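Local coordinates for cortical-lytic enzyme (Clostridium perfringens, PDB 5JIP), which hydrolyses cortical peptidoglycan during spore germination as a muramidase of glycoside hydrolase family 25, probably through a lysozyme-type activity, at residues K80-A85 and V128-R133; H74-S79 and L112-P117; M179-P184 and T200-T205; F22-N27 and G214-L219. All blocks are in the same frame, centred on the assembly; numbering follows the deposited sequence.

Interaction 1 (K80-A85 and V128-R133)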
loop_
_atom_site.group_PDB
_atom_site.type_symbol
_atom_site.label_atom_id
_atom_site.label_comp_id
_atom_site.label_asym_id
_atom_site.label_seq_id
_atom_site.Cartn_x
_atom_site.Cartn_y
_atom_site.Cartn_z
ATOM N N LYS A 80 16.173 -31.309 -7.547
ATOM C CA LYS A 80 16.071 -30.910 -8.949
ATOM C C LYS A 80 14.667 -31.119 -9.499
ATOM O O LYS A 80 14.337 -30.572 -10.558
ATOM C CB LYS A 80 17.068 -31.695 -9.824
ATOM C CG LYS A 80 18.527 -31.463 -9.475
ATOM C CD LYS A 80 19.487 -32.162 -10.440
ATOM C CE LYS A 80 20.891 -32.153 -9.871
ATOM N NZ LYS A 80 21.890 -32.701 -10.815
ATOM N N ASP A 81 13.838 -31.905 -8.824
ATOM C CA ASP A 81 12.478 -32.153 -9.287
ATOM C C ASP A 81 11.547 -31.122 -8.657
ATOM O O ASP A 81 11.350 -31.109 -7.440
ATOM C CB ASP A 81 12.041 -33.577 -8.959
ATOM C CG ASP A 81 10.610 -33.835 -9.351
ATOM O OD1 ASP A 81 10.051 -33.014 -10.104
ATOM O OD2 ASP A 81 10.038 -34.845 -8.909
ATOM N N LEU A 82 10.962 -30.261 -9.492
ATOM C CA LEU A 82 10.141 -29.182 -8.957
ATOM C C LEU A 82 8.790 -29.674 -8.444
ATOM O O LEU A 82 8.161 -28.976 -7.643
ATOM C CB LEU A 82 9.961 -28.092 -10.021
ATOM C CG LEU A 82 11.224 -27.327 -10.422
ATOM C CD1 LEU A 82 10.867 -26.356 -11.535
ATOM C CD2 LEU A 82 11.859 -26.572 -9.244
ATOM N N ASP A 83 8.343 -30.870 -8.847
ATOM C CA ASP A 83 7.115 -31.421 -8.284
ATOM C C ASP A 83 7.214 -31.561 -6.777
ATOM O O ASP A 83 6.190 -31.524 -6.095
ATOM C CB ASP A 83 6.780 -32.800 -8.872
ATOM C CG ASP A 83 6.421 -32.742 -10.331
ATOM O OD1 ASP A 83 6.039 -31.645 -10.793
ATOM O OD2 ASP A 83 6.513 -33.789 -11.007
ATOM N N SER A 84 8.420 -31.782 -6.242
ATOM C CA SER A 84 8.550 -31.937 -4.793
ATOM C C SER A 84 8.330 -30.619 -4.061
ATOM O O SER A 84 7.974 -30.631 -2.869
ATOM C CB SER A 84 9.927 -32.509 -4.419
ATOM O OG SER A 84 10.971 -31.618 -4.730
ATOM N N ALA A 85 8.503 -29.487 -4.749
ATOM C CA ALA A 85 8.185 -28.206 -4.121
ATOM C C ALA A 85 6.682 -28.040 -3.967
ATOM O O ALA A 85 6.207 -27.536 -2.936
ATOM C CB ALA A 85 8.779 -27.055 -4.923
ATOM N N VAL A 128 17.014 -21.989 -6.238
ATOM C CA VAL A 128 16.087 -20.868 -6.222
ATOM C C VAL A 128 14.794 -21.232 -6.949
ATOM O O VAL A 128 13.711 -20.876 -6.492
ATOM C CB VAL A 128 16.758 -19.605 -6.807
ATOM C CG1 VAL A 128 15.748 -18.490 -7.018
ATOM C CG2 VAL A 128 17.907 -19.082 -5.906
ATOM N N ASN A 129 14.875 -21.907 -8.109
ATOM C CA ASN A 129 13.664 -22.361 -8.777
ATOM C C ASN A 129 12.791 -23.215 -7.853
ATOM O O ASN A 129 11.558 -23.126 -7.892
ATOM C CB ASN A 129 14.013 -23.153 -10.033
ATOM C CG ASN A 129 14.380 -22.264 -11.195
ATOM O OD1 ASN A 129 14.317 -21.029 -11.107
ATOM N ND2 ASN A 129 14.754 -22.886 -12.298
ATOM N N TRP A 130 13.410 -24.071 -7.041
ATOM C CA TRP A 130 12.636 -24.913 -6.129
ATOM C C TRP A 130 11.924 -24.073 -5.073
ATOM O O TRP A 130 10.729 -24.242 -4.834
ATOM C CB TRP A 130 13.550 -25.953 -5.481
ATOM C CG TRP A 130 12.807 -26.971 -4.716
ATOM C CD1 TRP A 130 12.421 -28.217 -5.146
ATOM C CD2 TRP A 130 12.328 -26.849 -3.371
ATOM N NE1 TRP A 130 11.729 -28.862 -4.153
ATOM C CE2 TRP A 130 11.661 -28.044 -3.053
ATOM C CE3 TRP A 130 12.398 -25.834 -2.402
ATOM C CZ2 TRP A 130 11.081 -28.268 -1.787
ATOM C CZ3 TRP A 130 11.819 -26.053 -1.170
ATOM C CH2 TRP A 130 11.174 -27.266 -0.869
ATOM N N ILE A 131 12.643 -23.132 -4.454
ATOM C CA ILE A 131 12.029 -22.236 -3.479
ATOM C C ILE A 131 10.898 -21.440 -4.119
ATOM O O ILE A 131 9.804 -21.314 -3.564
ATOM C CB ILE A 131 13.095 -21.306 -2.891
ATOM C CG1 ILE A 131 14.136 -22.133 -2.160
ATOM C CG2 ILE A 131 12.438 -20.217 -2.018
ATOM C CD1 ILE A 131 15.328 -21.313 -1.739
ATOM N N ASP A 132 11.165 -20.878 -5.296
ATOM C CA ASP A 132 10.202 -20.044 -5.998
ATOM C C ASP A 132 8.938 -20.829 -6.337
ATOM O O ASP A 132 7.828 -20.295 -6.281
ATOM C CB ASP A 132 10.890 -19.510 -7.259
ATOM C CG ASP A 132 10.265 -18.237 -7.798
ATOM O OD1 ASP A 132 9.569 -17.516 -7.054
ATOM O OD2 ASP A 132 10.496 -17.964 -8.991
ATOM N N ARG A 133 9.086 -22.108 -6.702
ATOM C CA ARG A 133 7.919 -22.922 -6.991
ATOM C C ARG A 133 7.118 -23.184 -5.729
ATOM O O ARG A 133 5.880 -23.150 -5.747
ATOM C CB ARG A 133 8.357 -24.249 -7.631
ATOM C CG ARG A 133 7.229 -25.276 -7.778
ATOM C CD ARG A 133 6.136 -24.817 -8.745
ATOM N NE ARG A 133 6.689 -24.541 -10.070
ATOM C CZ ARG A 133 6.782 -25.435 -11.055
ATOM N NH1 ARG A 133 7.306 -25.079 -12.225
ATOM N NH2 ARG A 133 6.352 -26.682 -10.883
#

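Interaction 2 (H74-S79 and L112-P117)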
loop_
_atom_site.group_PDB
_atom_site.type_symbol
_atom_site.label_atom_id
_atom_site.label_comp_id
_atom_site.label_asym_id
_atom_site.label_seq_id
_atom_site.Cartn_x
_atom_site.Cartn_y
_atom_site.Cartn_z
ATOM N N HIS A 74 8.191 -24.802 7.853
ATOM C CA HIS A 74 8.467 -26.095 7.239
ATOM C C HIS A 74 9.953 -26.209 6.911
ATOM O O HIS A 74 10.510 -25.340 6.228
ATOM C CB HIS A 74 7.652 -26.274 5.953
ATOM C CG HIS A 74 8.030 -27.495 5.176
ATOM N ND1 HIS A 74 7.693 -28.766 5.583
ATOM C CD2 HIS A 74 8.726 -27.641 4.020
ATOM C CE1 HIS A 74 8.151 -29.641 4.699
ATOM N NE2 HIS A 74 8.788 -28.984 3.747
ATOM N N PHE A 75 10.585 -27.308 7.331
ATOM C CA PHE A 75 11.981 -27.549 6.979
ATOM C C PHE A 75 12.025 -28.171 5.592
ATOM O O PHE A 75 11.563 -29.302 5.379
ATOM C CB PHE A 75 12.691 -28.434 7.998
ATOM C CG PHE A 75 14.142 -28.613 7.696
ATOM C CD1 PHE A 75 14.573 -29.604 6.833
ATOM C CD2 PHE A 75 15.072 -27.770 8.258
ATOM C CE1 PHE A 75 15.915 -29.752 6.536
ATOM C CE2 PHE A 75 16.419 -27.903 7.960
ATOM C CZ PHE A 75 16.837 -28.906 7.121
ATOM N N ALA A 76 12.600 -27.436 4.650
ATOM C CA ALA A 76 12.564 -27.821 3.248
ATOM C C ALA A 76 13.556 -28.941 2.938
ATOM O O ALA A 76 14.633 -29.032 3.536
ATOM C CB ALA A 76 12.886 -26.616 2.391
ATOM N N LYS A 77 13.191 -29.792 1.982
ATOM C CA LYS A 77 14.163 -30.646 1.302
ATOM C C LYS A 77 14.118 -30.365 -0.197
ATOM O O LYS A 77 13.339 -30.982 -0.942
ATOM C CB LYS A 77 13.928 -32.122 1.588
ATOM C CG LYS A 77 15.165 -32.930 1.176
ATOM C CD LYS A 77 15.223 -34.326 1.767
ATOM C CE LYS A 77 16.577 -35.011 1.433
ATOM N NZ LYS A 77 17.775 -34.417 2.175
ATOM N N PRO A 78 14.929 -29.438 -0.677
ATOM C CA PRO A 78 14.896 -29.093 -2.106
ATOM C C PRO A 78 15.519 -30.195 -2.945
ATOM O O PRO A 78 16.277 -31.029 -2.450
ATOM C CB PRO A 78 15.719 -27.795 -2.182
ATOM C CG PRO A 78 15.750 -27.276 -0.761
ATOM C CD PRO A 78 15.777 -28.517 0.090
ATOM N N SER A 79 15.164 -30.202 -4.230
ATOM C CA SER A 79 15.712 -31.163 -5.175
ATOM C C SER A 79 15.630 -30.565 -6.573
ATOM O O SER A 79 15.102 -29.462 -6.771
ATOM C CB SER A 79 14.983 -32.507 -5.095
ATOM O OG SER A 79 13.770 -32.516 -5.832
ATOM N N LEU A 112 9.116 -20.866 5.062
ATOM C CA LEU A 112 9.920 -21.921 4.454
ATOM C C LEU A 112 11.355 -21.816 4.961
ATOM O O LEU A 112 12.023 -20.799 4.764
ATOM C CB LEU A 112 9.875 -21.829 2.930
ATOM C CG LEU A 112 10.665 -22.881 2.153
ATOM C CD1 LEU A 112 9.991 -24.225 2.282
ATOM C CD2 LEU A 112 10.727 -22.449 0.698
ATOM N N ASP A 113 11.804 -22.869 5.626
ATOM C CA ASP A 113 13.110 -22.948 6.277
ATOM C C ASP A 113 14.030 -23.749 5.368
ATOM O O ASP A 113 13.853 -24.962 5.217
ATOM C CB ASP A 113 12.913 -23.589 7.656
ATOM C CG ASP A 113 14.212 -24.039 8.341
ATOM O OD1 ASP A 113 15.330 -23.774 7.843
ATOM O OD2 ASP A 113 14.077 -24.649 9.432
ATOM N N VAL A 114 14.999 -23.069 4.746
ATOM C CA VAL A 114 15.888 -23.668 3.753
ATOM C C VAL A 114 17.301 -23.633 4.315
ATOM O O VAL A 114 17.884 -22.557 4.519
ATOM C CB VAL A 114 15.816 -22.952 2.396
ATOM C CG1 VAL A 114 16.759 -23.618 1.388
ATOM C CG2 VAL A 114 14.403 -22.948 1.887
ATOM N N GLU A 115 17.840 -24.808 4.572
ATOM C CA GLU A 115 19.167 -24.964 5.148
ATOM C C GLU A 115 19.941 -26.073 4.458
ATOM O O GLU A 115 21.042 -26.400 4.903
ATOM C CB GLU A 115 19.080 -25.284 6.658
ATOM C CG GLU A 115 18.540 -24.176 7.502
ATOM C CD GLU A 115 18.262 -24.646 8.921
ATOM O OE1 GLU A 115 19.185 -25.234 9.541
ATOM O OE2 GLU A 115 17.125 -24.444 9.394
ATOM N N THR A 116 19.392 -26.673 3.411
ATOM C CA THR A 116 19.965 -27.830 2.750
ATOM C C THR A 116 19.604 -27.728 1.274
ATOM O O THR A 116 18.607 -27.075 0.933
ATOM C CB THR A 116 19.443 -29.128 3.394
ATOM O OG1 THR A 116 20.224 -30.248 2.960
ATOM C CG2 THR A 116 18.003 -29.368 3.062
ATOM N N PRO A 117 20.406 -28.312 0.369
ATOM C CA PRO A 117 21.683 -29.006 0.580
ATOM C C PRO A 117 22.841 -28.039 0.619
ATOM O O PRO A 117 22.751 -26.943 0.051
ATOM C CB PRO A 117 21.783 -29.926 -0.638
ATOM C CG PRO A 117 21.139 -29.115 -1.734
ATOM C CD PRO A 117 20.013 -28.328 -1.059
HETATM O O HOH W 1 15.940 -26.906 4.477
HETATM O O HOH W 2 19.201 -32.079 1.018
#

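Interaction 3 (M179-P184 and T200-T205)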
loop_
_atom_site.group_PDB
_atom_site.type_symbol
_atom_site.label_atom_id
_atom_site.label_comp_id
_atom_site.label_asym_id
_atom_site.label_seq_id
_atom_site.Cartn_x
_atom_site.Cartn_y
_atom_site.Cartn_z
ATOM N N MET A 179 22.148 -14.983 11.262
ATOM C CA MET A 179 23.564 -14.659 11.337
ATOM C C MET A 179 23.900 -14.547 12.812
ATOM O O MET A 179 23.473 -13.593 13.472
ATOM C CB MET A 179 23.904 -13.360 10.626
ATOM C CG MET A 179 25.427 -13.134 10.654
ATOM S SD MET A 179 25.773 -11.450 10.365
ATOM C CE MET A 179 25.321 -10.742 11.954
ATOM N N TYR A 180 24.689 -15.496 13.304
ATOM C CA TYR A 180 24.958 -15.638 14.731
ATOM C C TYR A 180 26.181 -14.817 15.135
ATOM O O TYR A 180 27.277 -15.018 14.600
ATOM C CB TYR A 180 25.157 -17.122 15.065
ATOM C CG TYR A 180 23.961 -17.994 14.747
ATOM C CD1 TYR A 180 22.696 -17.447 14.553
ATOM C CD2 TYR A 180 24.096 -19.363 14.661
ATOM C CE1 TYR A 180 21.605 -18.265 14.271
ATOM C CE2 TYR A 180 23.058 -20.165 14.395
ATOM C CZ TYR A 180 21.801 -19.633 14.193
ATOM O OH TYR A 180 20.779 -20.504 13.910
ATOM N N THR A 181 25.990 -13.903 16.089
ATOM C CA THR A 181 27.102 -13.094 16.575
ATOM C C THR A 181 28.128 -13.915 17.371
ATOM O O THR A 181 29.265 -13.460 17.544
ATOM C CB THR A 181 26.551 -11.935 17.408
ATOM O OG1 THR A 181 25.713 -12.433 18.450
ATOM C CG2 THR A 181 25.739 -11.000 16.537
ATOM N N ARG A 182 27.772 -15.117 17.824
ATOM C CA ARG A 182 28.723 -15.987 18.521
ATOM C C ARG A 182 29.831 -16.512 17.612
ATOM O O ARG A 182 30.833 -17.039 18.117
ATOM C CB ARG A 182 27.991 -17.182 19.177
ATOM C CG ARG A 182 27.490 -18.267 18.221
ATOM C CD ARG A 182 27.079 -19.553 18.938
ATOM N NE ARG A 182 26.414 -20.509 18.046
ATOM C CZ ARG A 182 27.030 -21.357 17.226
ATOM N NH1 ARG A 182 28.357 -21.386 17.152
ATOM N NH2 ARG A 182 26.311 -22.164 16.452
ATOM N N ILE A 183 29.684 -16.393 16.295
ATOM C CA ILE A 183 30.698 -16.843 15.351
ATOM C C ILE A 183 31.636 -15.661 15.097
ATOM O O ILE A 183 31.189 -14.648 14.537
ATOM C CB ILE A 183 30.065 -17.363 14.058
ATOM C CG1 ILE A 183 29.193 -18.591 14.379
ATOM C CG2 ILE A 183 31.141 -17.758 13.042
ATOM C CD1 ILE A 183 28.274 -18.970 13.286
ATOM N N PRO A 184 32.898 -15.730 15.517
ATOM C CA PRO A 184 33.751 -14.528 15.465
ATOM C C PRO A 184 33.958 -13.984 14.061
ATOM O O PRO A 184 34.107 -12.770 13.896
ATOM C CB PRO A 184 35.069 -15.018 16.080
ATOM C CG PRO A 184 34.672 -16.191 16.932
ATOM C CD PRO A 184 33.570 -16.857 16.191
ATOM N N THR A 200 13.308 -8.889 7.533
ATOM C CA THR A 200 12.119 -8.807 8.351
ATOM C C THR A 200 12.384 -9.341 9.757
ATOM O O THR A 200 11.909 -8.756 10.742
ATOM C CB THR A 200 10.999 -9.584 7.654
ATOM O OG1 THR A 200 10.710 -8.933 6.409
ATOM C CG2 THR A 200 9.771 -9.681 8.497
ATOM N N MET A 201 13.117 -10.456 9.865
ATOM C CA MET A 201 13.576 -10.970 11.156
ATOM C C MET A 201 15.031 -11.388 11.032
ATOM O O MET A 201 15.521 -11.701 9.945
ATOM C CB MET A 201 12.738 -12.151 11.627
ATOM C CG MET A 201 11.316 -11.784 11.975
ATOM S SD MET A 201 10.320 -13.184 12.614
ATOM C CE MET A 201 11.504 -14.252 13.366
ATOM N N TRP A 202 15.715 -11.358 12.162
ATOM C CA TRP A 202 17.128 -11.715 12.268
ATOM C C TRP A 202 17.284 -12.687 13.432
ATOM O O TRP A 202 17.028 -12.320 14.584
ATOM C CB TRP A 202 17.979 -10.464 12.472
ATOM C CG TRP A 202 19.413 -10.687 12.871
ATOM C CD1 TRP A 202 20.176 -11.795 12.670
ATOM C CD2 TRP A 202 20.248 -9.748 13.574
ATOM N NE1 TRP A 202 21.456 -11.599 13.184
ATOM C CE2 TRP A 202 21.505 -10.353 13.759
ATOM C CE3 TRP A 202 20.046 -8.453 14.049
ATOM C CZ2 TRP A 202 22.553 -9.698 14.398
ATOM C CZ3 TRP A 202 21.084 -7.812 14.691
ATOM C CH2 TRP A 202 22.317 -8.425 14.853
ATOM N N GLN A 203 17.646 -13.932 13.117
ATOM C CA GLN A 203 17.984 -14.933 14.121
ATOM C C GLN A 203 19.445 -14.715 14.490
ATOM O O GLN A 203 20.336 -14.966 13.670
ATOM C CB GLN A 203 17.777 -16.340 13.582
ATOM C CG GLN A 203 17.813 -17.410 14.657
ATOM C CD GLN A 203 17.666 -18.765 14.041
ATOM O OE1 GLN A 203 18.568 -19.246 13.368
ATOM N NE2 GLN A 203 16.512 -19.393 14.260
ATOM N N PHE A 204 19.682 -14.162 15.679
ATOM C CA PHE A 204 21.030 -13.761 16.064
ATOM C C PHE A 204 21.730 -14.780 16.955
ATOM O O PHE A 204 22.938 -14.659 17.175
ATOM C CB PHE A 204 21.007 -12.376 16.744
ATOM C CG PHE A 204 20.234 -12.334 18.035
ATOM C CD1 PHE A 204 18.871 -12.045 18.027
ATOM C CD2 PHE A 204 20.856 -12.589 19.242
ATOM C CE1 PHE A 204 18.143 -12.017 19.197
ATOM C CE2 PHE A 204 20.127 -12.572 20.427
ATOM C CZ PHE A 204 18.768 -12.296 20.400
ATOM N N THR A 205 21.026 -15.799 17.448
ATOM C CA THR A 205 21.699 -16.848 18.190
ATOM C C THR A 205 20.878 -18.116 18.101
ATOM O O THR A 205 19.662 -18.070 17.905
ATOM C CB THR A 205 21.901 -16.460 19.657
ATOM O OG1 THR A 205 22.631 -17.487 20.315
ATOM C CG2 THR A 205 20.577 -16.279 20.343
HETATM O O HOH W 3 24.987 -15.945 18.465
#

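Interaction 4 (F22-N27 and G214-L219)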
loop_
_atom_site.group_PDB
_atom_site.type_symbol
_atom_site.label_atom_id
_atom_site.label_comp_id
_atom_site.label_asym_id
_atom_site.label_seq_id
_atom_site.Cartn_x
_atom_site.Cartn_y
_atom_site.Cartn_z
ATOM N N PHE A 22 12.075 -30.436 19.925
ATOM C CA PHE A 22 13.274 -30.691 20.722
ATOM C C PHE A 22 13.538 -29.588 21.728
ATOM O O PHE A 22 14.479 -29.687 22.517
ATOM C CB PHE A 22 14.486 -30.902 19.781
ATOM C CG PHE A 22 14.209 -31.915 18.708
ATOM C CD1 PHE A 22 13.934 -33.229 19.053
ATOM C CD2 PHE A 22 14.188 -31.558 17.358
ATOM C CE1 PHE A 22 13.647 -34.150 18.089
ATOM C CE2 PHE A 22 13.890 -32.472 16.398
ATOM C CZ PHE A 22 13.631 -33.776 16.747
ATOM N N SER A 23 12.717 -28.550 21.734
ATOM C CA SER A 23 12.840 -27.518 22.742
ATOM C C SER A 23 12.382 -28.095 24.072
ATOM O O SER A 23 11.327 -28.725 24.142
ATOM C CB SER A 23 11.973 -26.328 22.363
ATOM O OG SER A 23 12.380 -25.812 21.121
ATOM N N ARG A 24 13.178 -27.926 25.108
ATOM C CA ARG A 24 12.880 -28.547 26.394
ATOM C C ARG A 24 12.249 -27.572 27.377
ATOM O O ARG A 24 12.693 -26.432 27.505
ATOM C CB ARG A 24 14.159 -29.114 26.997
ATOM C CG ARG A 24 14.814 -30.103 26.057
ATOM C CD ARG A 24 15.961 -30.861 26.709
ATOM N NE ARG A 24 17.095 -30.000 27.054
ATOM C CZ ARG A 24 17.996 -29.531 26.189
ATOM N NH1 ARG A 24 18.992 -28.771 26.643
ATOM N NH2 ARG A 24 17.896 -29.776 24.879
ATOM N N ASP A 25 11.250 -28.049 28.127
ATOM C CA ASP A 25 10.751 -27.316 29.287
ATOM C C ASP A 25 10.200 -25.949 28.875
ATOM O O ASP A 25 10.623 -24.914 29.373
ATOM C CB ASP A 25 11.838 -27.164 30.363
ATOM C CG ASP A 25 12.419 -28.517 30.798
ATOM O OD1 ASP A 25 11.893 -29.585 30.389
ATOM O OD2 ASP A 25 13.428 -28.528 31.533
ATOM N N VAL A 26 9.251 -25.961 27.941
ATOM C CA VAL A 26 8.707 -24.720 27.398
ATOM C C VAL A 26 7.482 -24.299 28.214
ATOM O O VAL A 26 6.450 -24.977 28.200
ATOM C CB VAL A 26 8.361 -24.877 25.912
ATOM C CG1 VAL A 26 7.721 -23.589 25.374
ATOM C CG2 VAL A 26 9.615 -25.264 25.104
ATOM N N ASN A 27 7.581 -23.166 28.905
ATOM C CA ASN A 27 6.464 -22.623 29.661
ATOM C C ASN A 27 5.910 -21.413 28.915
ATOM O O ASN A 27 6.464 -20.314 28.987
ATOM C CB ASN A 27 6.879 -22.240 31.066
ATOM C CG ASN A 27 5.707 -21.843 31.902
ATOM O OD1 ASN A 27 4.709 -21.323 31.386
ATOM N ND2 ASN A 27 5.788 -22.120 33.201
ATOM N N GLY A 214 13.787 -24.125 28.643
ATOM C CA GLY A 214 14.840 -24.732 29.431
ATOM C C GLY A 214 16.128 -24.918 28.662
ATOM O O GLY A 214 17.217 -24.810 29.235
ATOM N N SER A 215 16.030 -25.168 27.379
ATOM C CA SER A 215 17.187 -25.453 26.548
ATOM C C SER A 215 17.726 -24.169 25.913
ATOM O O SER A 215 17.019 -23.166 25.823
ATOM C CB SER A 215 16.812 -26.470 25.464
ATOM O OG SER A 215 15.518 -26.219 24.918
ATOM N N PRO A 216 18.996 -24.156 25.520
ATOM C CA PRO A 216 19.513 -23.039 24.712
ATOM C C PRO A 216 18.644 -22.882 23.474
ATOM O O PRO A 216 18.360 -23.850 22.776
ATOM C CB PRO A 216 20.933 -23.484 24.358
ATOM C CG PRO A 216 21.280 -24.542 25.415
ATOM C CD PRO A 216 19.985 -25.237 25.672
ATOM N N VAL A 217 18.197 -21.663 23.212
ATOM C CA VAL A 217 17.063 -21.464 22.330
ATOM C C VAL A 217 17.441 -20.483 21.216
ATOM O O VAL A 217 18.281 -19.596 21.405
ATOM C CB VAL A 217 15.839 -20.989 23.166
ATOM C CG1 VAL A 217 16.118 -19.635 23.831
ATOM C CG2 VAL A 217 14.577 -20.935 22.322
ATOM N N ASP A 218 16.842 -20.685 20.043
ATOM C CA ASP A 218 16.947 -19.734 18.934
ATOM C C ASP A 218 16.205 -18.454 19.291
ATOM O O ASP A 218 15.035 -18.499 19.674
ATOM C CB ASP A 218 16.331 -20.292 17.646
ATOM C CG ASP A 218 17.028 -21.514 17.087
ATOM O OD1 ASP A 218 18.164 -21.843 17.497
ATOM O OD2 ASP A 218 16.425 -22.143 16.180
ATOM N N LEU A 219 16.871 -17.315 19.169
ATOM C CA LEU A 219 16.247 -16.028 19.457
ATOM C C LEU A 219 16.341 -15.100 18.249
ATOM O O LEU A 219 17.300 -15.148 17.466
ATOM C CB LEU A 219 16.881 -15.359 20.654
ATOM C CG LEU A 219 16.750 -16.140 21.980
ATOM C CD1 LEU A 219 17.519 -15.419 23.060
ATOM C CD2 LEU A 219 15.269 -16.353 22.357
HETATM O O HOH W 4 16.460 -27.232 21.917
HETATM O O HOH W 5 19.428 -27.408 29.201
#

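Interaction 1 (K80-A85 and V128-R133)
Leu82 and Trp130 mark the closest backbone approach, with 5.7 Å between their CA atoms, where the turn leading into helix 83-100 lies against helix 124-142. The indole of Trp130 slots in along the start of the first helix. Its NE1 donates to Ser84 OG over 2.9 Å, nearly straight (164°) and with the acceptor in the ring plane. Ser84 can take this bond because its OG stands between its own backbone N and carbonyl carbon (chi1 66°), which also lets it donate to Asp81 O at 2.8 Å. The same carbonyl receives Ser84 N, while Asp81 OD1 caps Asp83 N at 3.0 Å, approached from above the carboxylate plane. Ala85 covers one face of the indole in a CH-pi contact, its CB 3.6 Å from the centroid of the five-membered ring of Trp130. Leu82 reaches across with one branch to each neighbour: CD2 rests 3.6 Å from Trp130 CA, and CD1 lies 3.8 Å from Arg133 NH1, the two side chains crossing at about a right angle. Arg133 is bent at its second and third torsions, which folds its guanidinium over Leu82. Its NH2 stays 5.0 Å from Asp83 OD1, a distance at which any attraction is probably modest. Elsewhere on helix 124-142, Asp132 forms a salt bridge to Lys280 of the second subunit. The buried indole N-H thus has its partner inside the contact, and a serine tied to the turn carbonyl probably helps set the rotation of the ring against the turn.

Interaction 2 (H74-S79 and L112-P117)
His74 and Phe75 pair in parallel with Leu112 and Asp113, and two straight backbone bonds stitch the strands: Asp113 N to His74 O at 2.9 Å and Ala76 N to Asp113 O at 2.8 Å. The Phe75 ring presents its edge to both acids of the second strand end. Its CD2 lies 3.5 Å from Asp113 OD2 and its CE2 3.8 Å from Glu115 OE2, with the carboxylate planes steeply turned from the ring, by 81° and 76°. On the other sheet face Ala76 CB meets Leu112 CD1 at 3.8 Å, and Val114 CG2 adds to this apolar patch. Beyond the strands, with Thr116 OG1 anti to the backbone N (chi1 -167°), the Thr116 methyl CG2 falls between that N and the carbonyl carbon and faces Ala76 O at 3.4 Å. Pro78 CD packs 3.3 Å from Thr116 O, a buried carbonyl with no polar partner in the model, which belongs to the cis peptide bond between Thr116 and Pro117. One water holds the diverging chains together: it donates to Ala76 O and Asp113 O, accepts from Glu115 N, and sits over the centre of one Phe75 face. A second water links Lys77 NZ with Thr116 OG1. Further out, His74 is held by Ser43 and Gln88, and Val114 O by Thr150. Asp113 OD2 and Glu115 OE2 both bind the nitrogen of a buffer molecule. Two acids at the C-terminal end of strand 111-113 thus lie against the edge of Phe75 from strand 70-75, at the end where TIM barrels carry their active sites, consistent with a cation-attracting pocket there.

Interaction 3 (M179-P184 and T200-T205)
Tyr180 and Gln203 run side by side, pointing the same way, and the phenol donates from OH to Gln203 OE1 at 2.6 Å. The donor stands above the amide plane, about 45° out of it. The tyrosine gets there with CG anti to its carbonyl carbon (chi1 -60°), which lays the ring beside Gln203 and puts one face against Thr205 C. Gln203 is extended beyond CG, and its amide is gripped at both ends: OE1 also takes Tyr149 OH, and NE2 donates to Asp18. Trp202 comes from the opposite side of the strand and spends its NE1 on Met179 O, 2.9 Å away, in the carbonyl plane on a lone pair. Met179 bends at its last torsion (chi3 75°), so that CE curls back to Trp202 CZ2 at 3.8 Å, and Thr181 CG2 touches the ring edge nearby. Met179 N bonds to Gln203 O at 3.0 Å, whereas Thr181 N reaches Phe204 O only weakly. Segment 179-184 thus prolongs the pairing of strand 175-178 with strand 201-208 into a type I turn, while Phe204 stacks on Trp221 of the next strand, 217-221.

Interaction 4 (F22-N27 and G214-L219)
Arg24 and Ser215 meet through a nearly straight hydrogen bond: Arg24 N donates to Ser215 OG over 2.9 Å, at 176°. Ser215 holds OG between its backbone N and carbonyl carbon (chi1 40°), aiming the hydroxyl at the loop. A second bond runs the other way, from Gly214 N to Arg24 O at 2.8 Å. That same N-H also makes a weak bond to Asp25 O at 3.3 Å, so one amide is shared by two successive carbonyls. Asp25 has the left-handed backbone conformation, which probably helps bring the two carbonyls round to the same N-H. Van der Waals contact comes chiefly from the arginine side chain. Bent at its third torsion (chi3 -66°), it folds its guanidinium over Ser215, whose CB lies 3.3 Å above the centre of the plane formed by Arg24 NE, CZ, NH1 and NH2. Arg24 NH1 also passes 3.8 Å from Pro216 CD, at an oblique angle. Waters supplement the direct bonds. One lies in the guanidinium plane, 2.9 Å from Arg24 NH1, and reaches weakly to Gly214 O. Another donates to Phe22 O and interacts weakly with Ser215 OG. Outside the contact, Ser23 OG is bonded to Asn20 N, and Asn27 serves as N-cap of helix 28-34 through Thr30 N. The arrangement belongs to the seam of a TIM-type barrel: the loop after strand 15-19 is clipped to the residues entering strand 217-221, which pairs antiparallel with strand 15-19 and so closes the sheet, a departure from the all-parallel classical barrel.

From the N terminus, segment 22-27 comes first and waits for 214-219, so interaction 4 closes a loop of 186 residues that encloses the other three. Next come 74-79 and 80-85, adjoining in sequence; their partners 112-117 and 128-133 follow in the same order, so interactions 1 and 2 cross. These two touch, through Ser79 and Ser84 and through Trp130 lying on Pro78, knitting the unit of strand 70-75, helix 83-100 and strand 111-113 to helix 124-142. Interaction 3 follows in series, closing a short loop between neighbouring strands. It meets interaction 4 where strands 201-208 and 217-221 pair; strand 217-221 in turn pairs with 15-19, which closes the barrel.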